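PDB 7O79: Poly(Beta-D-mannuronate) lyase from Pseudopedobacter saltans, which probably acts as a poly(beta-D-mannuronate) lyase, cleaving the polysaccharide alginate by beta-elimination. Local coordinates for residues G77-D82 with A104-N109. Sequence-based numbering, arbitrary orientation.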
ATOM      1  N   GLY A  77      -7.685  18.872 -10.931  1.00 25.21           N
ATOM      2  CA  GLY A  77      -8.175  20.001 -10.160  1.00 29.51           C
ATOM      3  C   GLY A  77      -9.524  19.873  -9.483  1.00 32.35           C
ATOM      4  O   GLY A  77     -10.071  20.895  -9.046  1.00 30.11           O
ATOM      5  N   LEU A  78     -10.073  18.665  -9.348  1.00 27.24           N
ATOM      6  CA  LEU A  78     -11.393  18.490  -8.750  1.00 28.52           C
ATOM      7  C   LEU A  78     -11.327  18.373  -7.222  1.00 27.17           C
ATOM      8  O   LEU A  78     -10.279  18.121  -6.635  1.00 29.32           O
ATOM      9  CB  LEU A  78     -12.097  17.261  -9.330  1.00 27.61           C
ATOM     10  CG  LEU A  78     -12.242  17.236 -10.850  1.00 29.73           C
ATOM     11  CD1 LEU A  78     -13.154  16.089 -11.291  1.00 28.53           C
ATOM     12  CD2 LEU A  78     -12.768  18.590 -11.337  1.00 29.24           C
ATOM     13  N   LEU A  79     -12.473  18.588  -6.582  1.00 28.53           N
ATOM     14  CA  LEU A  79     -12.640  18.357  -5.153  1.00 29.58           C
ATOM     15  C   LEU A  79     -13.932  17.578  -4.945  1.00 30.13           C
ATOM     16  O   LEU A  79     -14.990  17.977  -5.447  1.00 29.01           O
ATOM     17  CB  LEU A  79     -12.669  19.674  -4.358  1.00 32.39           C
ATOM     18  CG  LEU A  79     -13.173  19.637  -2.898  1.00 32.66           C
ATOM     19  CD1 LEU A  79     -12.242  18.877  -1.948  1.00 27.52           C
ATOM     20  CD2 LEU A  79     -13.385  21.050  -2.372  1.00 33.22           C
ATOM     21  N   PHE A  80     -13.830  16.448  -4.248  1.00 30.13           N
ATOM     22  CA  PHE A  80     -14.985  15.659  -3.835  1.00 25.04           C
ATOM     23  C   PHE A  80     -15.207  15.901  -2.348  1.00 29.62           C
ATOM     24  O   PHE A  80     -14.341  15.579  -1.523  1.00 31.59           O
ATOM     25  CB  PHE A  80     -14.778  14.171  -4.113  1.00 27.00           C
ATOM     26  CG  PHE A  80     -14.800  13.823  -5.568  1.00 31.52           C
ATOM     27  CD1 PHE A  80     -13.679  14.026  -6.357  1.00 30.89           C
ATOM     28  CD2 PHE A  80     -15.939  13.310  -6.154  1.00 27.69           C
ATOM     29  CE1 PHE A  80     -13.686  13.711  -7.703  1.00 28.98           C
ATOM     30  CE2 PHE A  80     -15.955  12.991  -7.511  1.00 33.14           C
ATOM     31  CZ  PHE A  80     -14.819  13.193  -8.279  1.00 32.52           C
ATOM     32  N   LYS A  81     -16.356  16.478  -2.010  1.00 29.05           N
ATOM     33  CA  LYS A  81     -16.595  16.959  -0.656  1.00 33.44           C
ATOM     34  C   LYS A  81     -18.090  17.190  -0.497  1.00 34.67           C
ATOM     35  O   LYS A  81     -18.798  17.421  -1.482  1.00 35.56           O
ATOM     36  CB  LYS A  81     -15.787  18.239  -0.388  1.00 31.81           C
ATOM     37  CG  LYS A  81     -15.907  18.848   1.016  1.00 33.47           C
ATOM     38  CD  LYS A  81     -14.963  20.038   1.128  1.00 36.74           C
ATOM     39  CE  LYS A  81     -15.129  20.823   2.423  1.00 40.90           C
ATOM     40  NZ  LYS A  81     -14.750  20.074   3.645  1.00 46.98           N
ATOM     41  N   ASP A  82     -18.570  17.073   0.740  1.00 35.12           N
ATOM     42  CA  ASP A  82     -20.000  17.206   1.033  1.00 33.77           C
ATOM     43  C   ASP A  82     -20.822  16.182   0.259  1.00 35.01           C
ATOM     44  O   ASP A  82     -21.876  16.494  -0.303  1.00 34.60           O
ATOM     45  CB  ASP A  82     -20.494  18.625   0.755  1.00 34.89           C
ATOM     46  CG  ASP A  82     -19.766  19.664   1.587  1.00 39.71           C
ATOM     47  OD1 ASP A  82     -19.125  19.268   2.584  1.00 39.88           O
ATOM     48  OD2 ASP A  82     -19.838  20.873   1.258  1.00 43.08           O
ATOM     49  N   ALA A 104      -8.572  16.423  -4.759  1.00 24.87           N
ATOM     50  CA  ALA A 104      -8.686  16.062  -3.356  1.00 27.45           C
ATOM     51  C   ALA A 104     -10.040  15.423  -3.087  1.00 26.61           C
ATOM     52  O   ALA A 104     -11.025  15.703  -3.772  1.00 29.64           O
ATOM     53  CB  ALA A 104      -8.495  17.272  -2.432  1.00 23.49           C
ATOM     54  N   ILE A 105     -10.061  14.528  -2.102  1.00 26.85           N
ATOM     55  CA  ILE A 105     -11.281  13.940  -1.573  1.00 28.21           C
ATOM     56  C   ILE A 105     -11.261  14.222  -0.082  1.00 28.73           C
ATOM     57  O   ILE A 105     -10.300  13.852   0.604  1.00 25.61           O
ATOM     58  CB  ILE A 105     -11.363  12.430  -1.834  1.00 27.39           C
ATOM     59  CG1 ILE A 105     -11.318  12.121  -3.325  1.00 25.84           C
ATOM     60  CG2 ILE A 105     -12.658  11.885  -1.263  1.00 25.78           C
ATOM     61  CD1 ILE A 105     -11.391  10.627  -3.616  1.00 25.59           C
ATOM     62  N   VAL A 106     -12.297  14.889   0.423  1.00 29.10           N
ATOM     63  CA  VAL A 106     -12.286  15.413   1.790  1.00 29.59           C
ATOM     64  C   VAL A 106     -13.538  14.931   2.509  1.00 27.94           C
ATOM     65  O   VAL A 106     -14.655  15.227   2.075  1.00 30.58           O
ATOM     66  CB  VAL A 106     -12.194  16.948   1.806  1.00 27.01           C
ATOM     67  CG1 VAL A 106     -12.330  17.498   3.229  1.00 30.27           C
ATOM     68  CG2 VAL A 106     -10.892  17.420   1.167  1.00 29.53           C
ATOM     69  N   ASP A 107     -13.352  14.186   3.607  1.00 28.97           N
ATOM     70  CA  ASP A 107     -14.441  13.654   4.437  1.00 31.87           C
ATOM     71  C   ASP A 107     -15.664  13.188   3.650  1.00 32.49           C
ATOM     72  O   ASP A 107     -16.805  13.413   4.064  1.00 31.84           O
ATOM     73  CB  ASP A 107     -14.882  14.681   5.483  1.00 31.08           C
ATOM     74  CG  ASP A 107     -13.745  15.160   6.334  1.00 33.68           C
ATOM     75  OD1 ASP A 107     -12.885  14.323   6.679  1.00 35.95           O
ATOM     76  OD2 ASP A 107     -13.696  16.369   6.658  1.00 39.94           O
ATOM     77  N   PHE A 108     -15.428  12.509   2.528  1.00 33.34           N
ATOM     78  CA  PHE A 108     -16.481  12.099   1.596  1.00 30.07           C
ATOM     79  C   PHE A 108     -17.169  10.815   2.062  1.00 28.25           C
ATOM     80  O   PHE A 108     -17.256   9.817   1.339  1.00 28.62           O
ATOM     81  CB  PHE A 108     -15.874  11.933   0.211  1.00 27.31           C
ATOM     82  CG  PHE A 108     -16.850  12.102  -0.918  1.00 27.64           C
ATOM     83  CD1 PHE A 108     -17.291  13.357  -1.303  1.00 28.63           C
ATOM     84  CD2 PHE A 108     -17.293  10.990  -1.624  1.00 28.88           C
ATOM     85  CE1 PHE A 108     -18.177  13.511  -2.368  1.00 30.62           C
ATOM     86  CE2 PHE A 108     -18.185  11.121  -2.691  1.00 31.59           C
ATOM     87  CZ  PHE A 108     -18.630  12.391  -3.066  1.00 30.37           C
ATOM     88  N   ASN A 109     -17.718  10.879   3.284  1.00 28.26           N
ATOM     89  CA  ASN A 109     -18.070   9.705   4.067  1.00 32.44           C
ATOM     90  C   ASN A 109     -19.577   9.462   4.156  1.00 30.64           C
ATOM     91  O   ASN A 109     -20.371  10.404   4.221  1.00 31.83           O
ATOM     92  CB  ASN A 109     -17.491   9.819   5.483  1.00 28.88           C
ATOM     93  CG  ASN A 109     -15.974   9.851   5.482  1.00 32.06           C
ATOM     94  OD1 ASN A 109     -15.338   9.084   4.753  1.00 27.23           O
ATOM     95  ND2 ASN A 109     -15.387  10.706   6.316  1.00 27.40           N
TER
HETATM   96  O   HOH W   1     -17.261  16.195   3.106  1.00 32.75           O
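Ala104 O is gripped from the neighbouring strand by Phe80 N, 2.9 Å away. The same oxygen is also approached by Leu79 CA at 3.4 Å in a CA-H...O contact. One step along, Phe80 O accepts Val106 N at 2.9 Å, while Ala104 N binds Leu78 O at the start of the pairing. Beyond Val106 direct pairing stops, and a water takes over, accepting from Asp82 N and donating to Val106 O. These parallel bridges join strands 73-83 and 99-106, stacked on successive coils of the right-handed beta-helix of family 6 polysaccharide lyases; strand 58-62 pairs with the first of them across its other edge. On one face Leu79, its CG anti to the backbone N (chi1 166°), carries CD1 to 3.7 Å from Val106 CG2 and against Ala104 CB, with Trp454 covering Leu79 and Ala104. On the other, Phe80 and Ile105 point inward and both touch Val90. After Val106 the chain bends through an inverse gamma turn centred on Phe108, whose ring turns back to the 77-82 backbone, CD1 lying 3.3 Å from Lys81 N. Phe80 CB sits over one face of that ring, 4.1 Å from its centroid, and the Phe80 ring directs its edge at the face of Phe108 in a T-shaped pair, planes at 88°. An alanine in place of Phe108 would probably leave the edge of the Phe80 ring and its CB without the aromatic face they pack on. At the solvent side, Lys81 runs alongside Val106, its NZ 3.6 Å from Val106 CG1.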